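Local coordinates for protein MgGH51 (Meripilus giganteus, PDB 6ZQ1) that probably removes alpha-L-arabinofuranosyl residues from arabinose-containing polysaccharides as a glycoside hydrolase of family 51, and here holds an arabinose-like iminosugar in its active site, at residues L20-I25 with P481-V486; R226-N231 with I286-A291; V346-E351 with I377-T382. All blocks are in the same frame, centred on the assembly; numbering follows the deposited sequence.

Near the N terminus, residues 20-25 leave the first strand of a parallel eight-stranded barrel, and interaction 1 closes a very long loop by packing them against 481-486, just past the last strand. The other two contacts are nested inside that loop and follow one another in series. Interaction 2 pairs the second and third strands through 226-231 and 286-291; interaction 3 pairs the fourth and fifth through 346-351 and 377-382. Backbone bonds join interaction 1 to interaction 2, through L20 and F22 with R226, and interaction 2 to interaction 3, through V289 with E347 and G349. All three contacts reach the bound iminosugar.

Interaction 1. Residues L20-I25 with P481-V486; sequences LMFEDI and PLLQHV. With EDG (1,4-dideoxy-1,4-imino-L-arabinitol), chain F.
L482 is the bump of this contact, and the hollow it fills lies along L20, M21 and F22. Its CB presses on the backbone, 3.3 Å from M21 O, while its two methyl groups fork: CD1 meets CD2 of L20 at 3.9 Å, and CD2 lies against CD1 of the F22 ring. With CG anti to the backbone N (chi1 -179°), the L482 side chain reaches across to segment 20-25 and crosses the F22 side chain at about a right angle. L483 adds a second bump, bringing its CD1 to the edge of the same ring, in the ring plane and 4.0 Å from F22 CE1. Farther along, P481, which follows a cis peptide, sets its CB 4.1 Å from CG2 of I25.

The two backbones stay too far apart to pair directly, and a water bridges them, donating to M21 O (2.9 Å) and accepting from L482 N (3.0 Å). Beside this apolar seam lies the iminosugar. P481 CG packs near its O5', and the carboxylate of E23 takes the O3' hydroxyl on OE2 at 2.6 Å. E23 OE1 is held separately by N232 N and W261 NE1, which should fix the rotation of the carboxylate. With an alanine here, the O3' hydroxyl would probably lose its acceptor, and the N-H groups of N232 and W261 would be left without their shared mate.

The seam packs the first barrel strand and the loop after it against the chain just past the last strand, 474-479. Helix 211-219 packs alongside, L217 touching L20 and L482 and I213 touching L483; strand 224-227 flanks L20 and M21, and strand 496-498 backs L483.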
# COMPACT_ATOMS: atom_id res chain seq x y z
N LEU A 20 2.93 8.31 0.34
CA LEU A 20 2.67 6.95 -0.21
C LEU A 20 1.26 6.92 -0.76
O LEU A 20 0.37 7.59 -0.19
CB LEU A 20 2.80 5.88 0.89
CG LEU A 20 4.14 5.79 1.60
CD1 LEU A 20 4.17 4.55 2.46
CD2 LEU A 20 5.30 5.77 0.60
N MET A 21 1.05 6.15 -1.83
CA MET A 21 -0.29 5.84 -2.40
C MET A 21 -0.53 4.35 -2.27
O MET A 21 0.24 3.56 -2.85
CB MET A 21 -0.36 6.24 -3.88
CG MET A 21 -1.72 5.98 -4.54
SD MET A 21 -1.88 4.34 -5.23
CE MET A 21 -3.61 4.32 -5.64
N PHE A 22 -1.63 3.98 -1.63
CA PHE A 22 -1.98 2.58 -1.40
C PHE A 22 -3.39 2.23 -1.88
O PHE A 22 -4.37 2.95 -1.69
CB PHE A 22 -1.86 2.22 0.07
CG PHE A 22 -1.97 0.75 0.29
CD1 PHE A 22 -0.86 -0.07 0.20
CD2 PHE A 22 -3.18 0.18 0.63
CE1 PHE A 22 -0.96 -1.44 0.45
CE2 PHE A 22 -3.27 -1.19 0.83
CZ PHE A 22 -2.17 -1.99 0.74
N GLU A 23 -3.45 1.08 -2.54
CA GLU A 23 -4.67 0.27 -2.74
C GLU A 23 -4.22 -1.18 -2.71
O GLU A 23 -3.01 -1.44 -2.85
CB GLU A 23 -5.38 0.65 -4.03
CG GLU A 23 -4.64 0.17 -5.23
CD GLU A 23 -5.27 0.53 -6.56
OE1 GLU A 23 -6.48 0.23 -6.77
OE2 GLU A 23 -4.52 1.04 -7.41
N ASP A 24 -5.15 -2.10 -2.49
CA ASP A 24 -4.88 -3.55 -2.63
C ASP A 24 -4.83 -3.87 -4.13
O ASP A 24 -5.91 -4.03 -4.73
CB ASP A 24 -5.94 -4.39 -1.92
CG ASP A 24 -5.37 -5.75 -1.54
OD1 ASP A 24 -4.48 -6.21 -2.28
OD2 ASP A 24 -5.72 -6.31 -0.46
N ILE A 25 -3.62 -3.87 -4.67
CA ILE A 25 -3.26 -4.18 -6.09
C ILE A 25 -2.01 -5.05 -6.05
O ILE A 25 -1.19 -4.85 -5.12
CB ILE A 25 -3.04 -2.90 -6.92
CG1 ILE A 25 -2.77 -3.21 -8.40
CG2 ILE A 25 -1.96 -2.03 -6.31
CD1 ILE A 25 -2.70 -1.97 -9.28
N PRO A 481 2.13 2.22 -8.67
CA PRO A 481 1.73 1.65 -7.38
C PRO A 481 2.91 1.45 -6.41
O PRO A 481 4.06 1.37 -6.80
CB PRO A 481 1.12 0.29 -7.77
CG PRO A 481 0.84 0.41 -9.26
CD PRO A 481 2.02 1.22 -9.74
N LEU A 482 2.60 1.32 -5.13
CA LEU A 482 3.60 1.20 -4.07
C LEU A 482 4.24 -0.21 -4.04
O LEU A 482 5.43 -0.30 -3.88
CB LEU A 482 2.88 1.54 -2.75
CG LEU A 482 3.72 1.51 -1.49
CD1 LEU A 482 4.84 2.53 -1.53
CD2 LEU A 482 2.84 1.76 -0.26
N LEU A 483 3.43 -1.26 -4.08
CA LEU A 483 3.79 -2.64 -3.64
C LEU A 483 3.41 -3.66 -4.70
O LEU A 483 2.38 -3.47 -5.35
CB LEU A 483 3.07 -2.97 -2.33
CG LEU A 483 3.69 -2.37 -1.07
CD1 LEU A 483 2.80 -2.61 0.12
CD2 LEU A 483 5.09 -2.90 -0.78
N GLN A 484 4.20 -4.72 -4.80
CA GLN A 484 4.06 -5.78 -5.83
C GLN A 484 4.44 -7.14 -5.26
O GLN A 484 5.65 -7.37 -5.03
CB GLN A 484 4.94 -5.47 -7.04
CG GLN A 484 4.97 -6.61 -8.05
CD GLN A 484 6.00 -6.41 -9.12
OE1 GLN A 484 6.99 -5.70 -8.93
NE2 GLN A 484 5.87 -7.17 -10.19
N HIS A 485 3.46 -8.05 -5.08
CA HIS A 485 3.75 -9.50 -4.97
C HIS A 485 4.24 -10.00 -6.35
O HIS A 485 3.43 -9.99 -7.29
CB HIS A 485 2.56 -10.30 -4.49
CG HIS A 485 2.98 -11.58 -3.88
ND1 HIS A 485 3.77 -12.52 -4.56
CD2 HIS A 485 2.74 -12.06 -2.63
CE1 HIS A 485 3.98 -13.54 -3.72
NE2 HIS A 485 3.36 -13.27 -2.53
N VAL A 486 5.51 -10.39 -6.48
CA VAL A 486 6.08 -10.85 -7.78
C VAL A 486 5.37 -12.13 -8.26
O VAL A 486 5.49 -12.44 -9.43
CB VAL A 486 7.60 -11.03 -7.75
CG1 VAL A 486 8.29 -9.73 -7.41
CG2 VAL A 486 8.06 -12.14 -6.82
O2' EDG F . -6.36 5.13 -9.96
C2' EDG F . -5.92 4.04 -10.74
C1' EDG F . -5.11 4.51 -11.95
N4' EDG F . -3.86 3.77 -11.82
C3' EDG F . -5.02 3.07 -9.95
O3' EDG F . -5.81 2.02 -9.39
C4' EDG F . -4.05 2.55 -11.02
C5' EDG F . -2.78 1.91 -10.47
O5' EDG F . -2.02 2.80 -9.67
O HOH W 1 -0.35 1.45 -4.69

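Interaction 2. Residues R226-N231 with I286-A291; sequences RFPGGN and IMAVWA. With EDG (1,4-dideoxy-1,4-imino-L-arabinitol), chain F.
R226 and F227 run parallel to I286 and M287, and backbone hydrogen bonds set the register. F227 serves as both donor and acceptor: its N gives to I286 O at 3.1 Å, and its O receives A288 N at 2.9 Å in a nearly straight bond (172° at the hydrogen). CA-H...O contacts fill in between these bonds, R226 CA lying 3.1 Å from I286 O and M287 CA near F227 O.

Apolar and sulfur contacts gather on the face that carries F227 and M287. The F227 ring leaves its backbone with CG between the N and the carbonyl carbon (chi1 83°), a torsion that brings CE1 to 3.8 Å from M287 CB. The methionine then runs past the ring, and its SD stands 5.0 Å from the centroid of F227, obliquely placed, a Met-aromatic contact. Past F227, where strand 224-227 has ended, the CB of A288 packs 3.6 Å from G229 O.

The polar contacts lie on the face of R226 and I286. The extended chain of R226 delivers a guanidinium to salt bridges with E347 and E429, while G229 C lies over one face of that group, toward its rim. Two cis peptides, before P228 and before G230, shape the turn that presents N231 N to O3' of the iminosugar, 3.0 Å away and almost in line (170°).

The pair forms the second and third strands of the barrel, between strands 20-21 and 345-348. Outside, F227 packs on Y274 and F278 of helix 271-281, and M287 on helix 306-320.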
# COMPACT_ATOMS: atom_id res chain seq x y z
N ARG A 226 -2.18 7.87 1.16
CA ARG A 226 -3.44 7.96 0.36
C ARG A 226 -4.06 6.56 0.24
O ARG A 226 -3.33 5.62 -0.09
CB ARG A 226 -3.16 8.55 -1.03
CG ARG A 226 -4.41 8.74 -1.88
CD ARG A 226 -4.02 8.85 -3.36
NE ARG A 226 -5.20 8.92 -4.18
CZ ARG A 226 -5.32 8.45 -5.43
NH1 ARG A 226 -4.30 7.89 -6.06
NH2 ARG A 226 -6.50 8.55 -6.03
N PHE A 227 -5.33 6.40 0.64
CA PHE A 227 -6.02 5.09 0.69
C PHE A 227 -7.53 5.32 0.75
O PHE A 227 -7.97 6.44 1.01
CB PHE A 227 -5.54 4.33 1.92
CG PHE A 227 -6.28 4.75 3.15
CD1 PHE A 227 -6.09 6.01 3.67
CD2 PHE A 227 -7.17 3.88 3.77
CE1 PHE A 227 -6.80 6.41 4.80
CE2 PHE A 227 -7.84 4.27 4.92
CZ PHE A 227 -7.67 5.54 5.41
N PRO A 228 -8.38 4.29 0.52
CA PRO A 228 -7.95 2.97 0.08
C PRO A 228 -7.90 2.70 -1.44
O PRO A 228 -7.78 1.56 -1.80
CB PRO A 228 -9.02 2.10 0.72
CG PRO A 228 -10.28 2.93 0.54
CD PRO A 228 -9.82 4.33 0.86
N GLY A 229 -7.87 3.76 -2.24
CA GLY A 229 -7.60 3.67 -3.69
C GLY A 229 -7.87 5.02 -4.31
O GLY A 229 -8.39 5.90 -3.63
N GLY A 230 -7.54 5.20 -5.60
CA GLY A 230 -7.26 4.08 -6.47
C GLY A 230 -8.50 3.32 -6.92
O GLY A 230 -9.60 3.46 -6.27
N ASN A 231 -8.36 2.52 -7.97
CA ASN A 231 -9.48 1.74 -8.57
C ASN A 231 -10.09 0.83 -7.49
O ASN A 231 -11.29 0.59 -7.58
CB ASN A 231 -9.06 0.89 -9.75
CG ASN A 231 -8.97 1.72 -11.01
OD1 ASN A 231 -9.06 2.95 -10.95
ND2 ASN A 231 -8.77 1.04 -12.13
N ILE A 286 -4.55 10.72 3.62
CA ILE A 286 -5.35 11.35 2.55
C ILE A 286 -6.37 10.28 2.19
O ILE A 286 -6.02 9.33 1.46
CB ILE A 286 -4.50 11.85 1.36
CG1 ILE A 286 -3.47 12.90 1.78
CG2 ILE A 286 -5.41 12.36 0.27
CD1 ILE A 286 -2.64 13.46 0.63
N MET A 287 -7.55 10.36 2.80
CA MET A 287 -8.56 9.29 2.76
C MET A 287 -9.57 9.59 1.65
O MET A 287 -10.17 10.69 1.63
CB MET A 287 -9.26 9.17 4.12
CG MET A 287 -10.21 8.02 4.12
SD MET A 287 -11.01 7.71 5.76
CE MET A 287 -12.14 9.10 5.83
N ALA A 288 -9.79 8.63 0.76
CA ALA A 288 -10.83 8.69 -0.28
C ALA A 288 -12.17 8.21 0.29
O ALA A 288 -12.24 7.33 1.21
CB ALA A 288 -10.42 7.93 -1.52
N VAL A 289 -13.23 8.81 -0.24
CA VAL A 289 -14.63 8.34 -0.10
C VAL A 289 -15.16 8.04 -1.51
O VAL A 289 -14.79 8.75 -2.50
CB VAL A 289 -15.49 9.37 0.64
CG1 VAL A 289 -14.97 9.54 2.04
CG2 VAL A 289 -15.58 10.72 -0.09
N TRP A 290 -15.91 6.96 -1.59
CA TRP A 290 -16.69 6.56 -2.79
C TRP A 290 -17.68 7.69 -3.14
O TRP A 290 -18.38 8.21 -2.25
CB TRP A 290 -17.38 5.24 -2.53
CG TRP A 290 -17.87 4.59 -3.78
CD1 TRP A 290 -17.14 3.85 -4.66
CD2 TRP A 290 -19.22 4.62 -4.28
NE1 TRP A 290 -17.95 3.45 -5.69
CE2 TRP A 290 -19.23 3.85 -5.45
CE3 TRP A 290 -20.41 5.17 -3.81
CZ2 TRP A 290 -20.39 3.67 -6.18
CZ3 TRP A 290 -21.57 4.93 -4.48
CH2 TRP A 290 -21.56 4.18 -5.66
N ALA A 291 -17.80 8.01 -4.42
CA ALA A 291 -18.51 9.23 -4.84
C ALA A 291 -19.55 8.94 -5.94
O ALA A 291 -19.93 9.91 -6.63
CB ALA A 291 -17.49 10.24 -5.25
O2' EDG F . -6.36 5.13 -9.96
C2' EDG F . -5.92 4.04 -10.74
C1' EDG F . -5.11 4.51 -11.95
N4' EDG F . -3.86 3.77 -11.82
C3' EDG F . -5.02 3.07 -9.95
O3' EDG F . -5.81 2.02 -9.39
C4' EDG F . -4.05 2.55 -11.02
C5' EDG F . -2.78 1.91 -10.47
O5' EDG F . -2.02 2.80 -9.67

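Interaction 3. Residues V346-E351 with I377-T382; sequences VEVGNE and IRFIAT. With EDG (1,4-dideoxy-1,4-imino-L-arabinitol), chain F.
A beta-alpha-beta crossover, strand 345-348, helix 359-373 and strand 378-381, brings V346 and E347 beside F379 and I380 as parallel neighbours. Three backbone bonds zip them together: V346 N to R378 O, I380 N to V346 O at 2.9 Å, and V348 N to I380 O, the last almost straight (171° at the hydrogen).

On the helix side, V346 and F379 lie side by side and point the same way, V346 CB being 3.8 Å from CE1 of the ring. I377 closes the N-terminal end of this patch, its CG2 packing on V346 CG2 at 3.8 Å and also lying over one face of the F379 ring, toward the rim. V348 CG2 approaches the ring obliquely from the other end.

Where the strands give out, T382 takes over. Its OG1 sits between the backbone N and the carbonyl carbon (chi1 67°) and bonds to D352, while CG2 wedges against V348 O at 3.2 Å and E347 OE2 at 3.5 Å. The other carboxylate oxygen of E347, OE1, forms a salt bridge with R226.

Past the strand, the side chains of N350 and E351 start out away from segment 377-382, although E351 N still packs on T382 CB, and their polar ends meet the iminosugar. N350 ND2 donates to O2' at 3.0 Å and also to E234, and the E351 carboxylate brings OE2 to 3.3 Å from C1', with H400 bonded to that same oxygen. An Asn-Glu pair at the end of the fourth barrel strand is a hallmark of clan GH-A glycosidases, in which this glutamate is the acid/base; E351 is consistent with that role, with E429 of the seventh strand close by.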
# COMPACT_ATOMS: atom_id res chain seq x y z
N VAL A 346 -9.54 14.80 2.36
CA VAL A 346 -10.45 13.75 1.84
C VAL A 346 -10.57 13.91 0.33
O VAL A 346 -10.84 15.04 -0.14
CB VAL A 346 -11.83 13.77 2.52
CG1 VAL A 346 -12.85 12.94 1.73
CG2 VAL A 346 -11.71 13.29 3.95
N GLU A 347 -10.36 12.80 -0.38
CA GLU A 347 -10.47 12.74 -1.86
C GLU A 347 -11.89 12.23 -2.19
O GLU A 347 -12.34 11.18 -1.61
CB GLU A 347 -9.34 11.89 -2.41
CG GLU A 347 -9.17 11.95 -3.94
CD GLU A 347 -7.83 11.54 -4.46
OE1 GLU A 347 -6.97 11.20 -3.63
OE2 GLU A 347 -7.64 11.54 -5.73
N VAL A 348 -12.55 12.91 -3.12
CA VAL A 348 -13.96 12.61 -3.51
C VAL A 348 -13.90 11.77 -4.78
O VAL A 348 -13.76 12.35 -5.92
CB VAL A 348 -14.80 13.90 -3.64
CG1 VAL A 348 -16.23 13.58 -4.07
CG2 VAL A 348 -14.79 14.70 -2.35
N GLY A 349 -13.91 10.45 -4.55
CA GLY A 349 -13.89 9.39 -5.56
C GLY A 349 -12.46 9.07 -5.97
O GLY A 349 -11.50 9.43 -5.26
N ASN A 350 -12.32 8.47 -7.14
CA ASN A 350 -11.00 8.21 -7.76
C ASN A 350 -11.16 8.40 -9.26
O ASN A 350 -12.09 7.78 -9.84
CB ASN A 350 -10.56 6.76 -7.52
CG ASN A 350 -9.23 6.45 -8.18
OD1 ASN A 350 -8.24 7.08 -7.82
ND2 ASN A 350 -9.24 5.52 -9.14
N GLU A 351 -10.28 9.18 -9.86
CA GLU A 351 -10.20 9.35 -11.34
C GLU A 351 -11.61 9.52 -11.93
O GLU A 351 -11.98 8.75 -12.86
CB GLU A 351 -9.48 8.13 -11.96
CG GLU A 351 -8.01 8.06 -11.58
CD GLU A 351 -7.10 7.31 -12.56
OE1 GLU A 351 -7.59 6.34 -13.21
OE2 GLU A 351 -5.88 7.64 -12.59
N ILE A 377 -11.80 20.12 6.98
CA ILE A 377 -11.17 19.16 6.02
C ILE A 377 -11.05 19.85 4.66
O ILE A 377 -11.94 20.66 4.34
CB ILE A 377 -12.02 17.87 5.94
CG1 ILE A 377 -11.96 17.11 7.27
CG2 ILE A 377 -11.57 16.99 4.77
CD1 ILE A 377 -12.74 15.83 7.31
N ARG A 378 -9.97 19.60 3.93
CA ARG A 378 -9.79 20.09 2.54
C ARG A 378 -10.13 18.93 1.60
O ARG A 378 -9.58 17.79 1.79
CB ARG A 378 -8.36 20.58 2.36
CG ARG A 378 -8.13 21.34 1.06
CD ARG A 378 -6.71 21.82 1.00
NE ARG A 378 -6.49 22.76 -0.13
CZ ARG A 378 -6.20 24.04 0.02
NH1 ARG A 378 -6.07 24.54 1.23
NH2 ARG A 378 -6.01 24.83 -1.03
N PHE A 379 -11.08 19.15 0.70
CA PHE A 379 -11.65 18.15 -0.22
C PHE A 379 -10.93 18.27 -1.56
O PHE A 379 -10.78 19.35 -2.04
CB PHE A 379 -13.16 18.32 -0.33
CG PHE A 379 -13.83 17.95 0.97
CD1 PHE A 379 -14.06 16.63 1.30
CD2 PHE A 379 -14.15 18.93 1.88
CE1 PHE A 379 -14.61 16.29 2.54
CE2 PHE A 379 -14.70 18.59 3.12
CZ PHE A 379 -14.92 17.28 3.44
N ILE A 380 -10.53 17.13 -2.09
CA ILE A 380 -9.70 17.00 -3.33
C ILE A 380 -10.62 16.47 -4.43
O ILE A 380 -11.14 15.35 -4.28
CB ILE A 380 -8.48 16.09 -3.06
CG1 ILE A 380 -7.70 16.56 -1.82
CG2 ILE A 380 -7.57 16.03 -4.29
CD1 ILE A 380 -6.75 15.52 -1.24
N ALA A 381 -10.66 17.17 -5.55
CA ALA A 381 -11.39 16.82 -6.78
C ALA A 381 -10.52 15.93 -7.65
O ALA A 381 -9.29 16.08 -7.58
CB ALA A 381 -11.79 18.08 -7.51
N THR A 382 -11.11 14.99 -8.37
CA THR A 382 -10.33 13.92 -9.06
C THR A 382 -10.46 14.05 -10.58
O THR A 382 -9.83 13.26 -11.28
CB THR A 382 -10.80 12.54 -8.65
OG1 THR A 382 -12.13 12.36 -9.13
CG2 THR A 382 -10.77 12.38 -7.14
O2' EDG F . -6.36 5.13 -9.96
C2' EDG F . -5.92 4.04 -10.74
C1' EDG F . -5.11 4.51 -11.95
N4' EDG F . -3.86 3.77 -11.82
C3' EDG F . -5.02 3.07 -9.95
O3' EDG F . -5.81 2.02 -9.39
C4' EDG F . -4.05 2.55 -11.02
C5' EDG F . -2.78 1.91 -10.47
O5' EDG F . -2.02 2.80 -9.67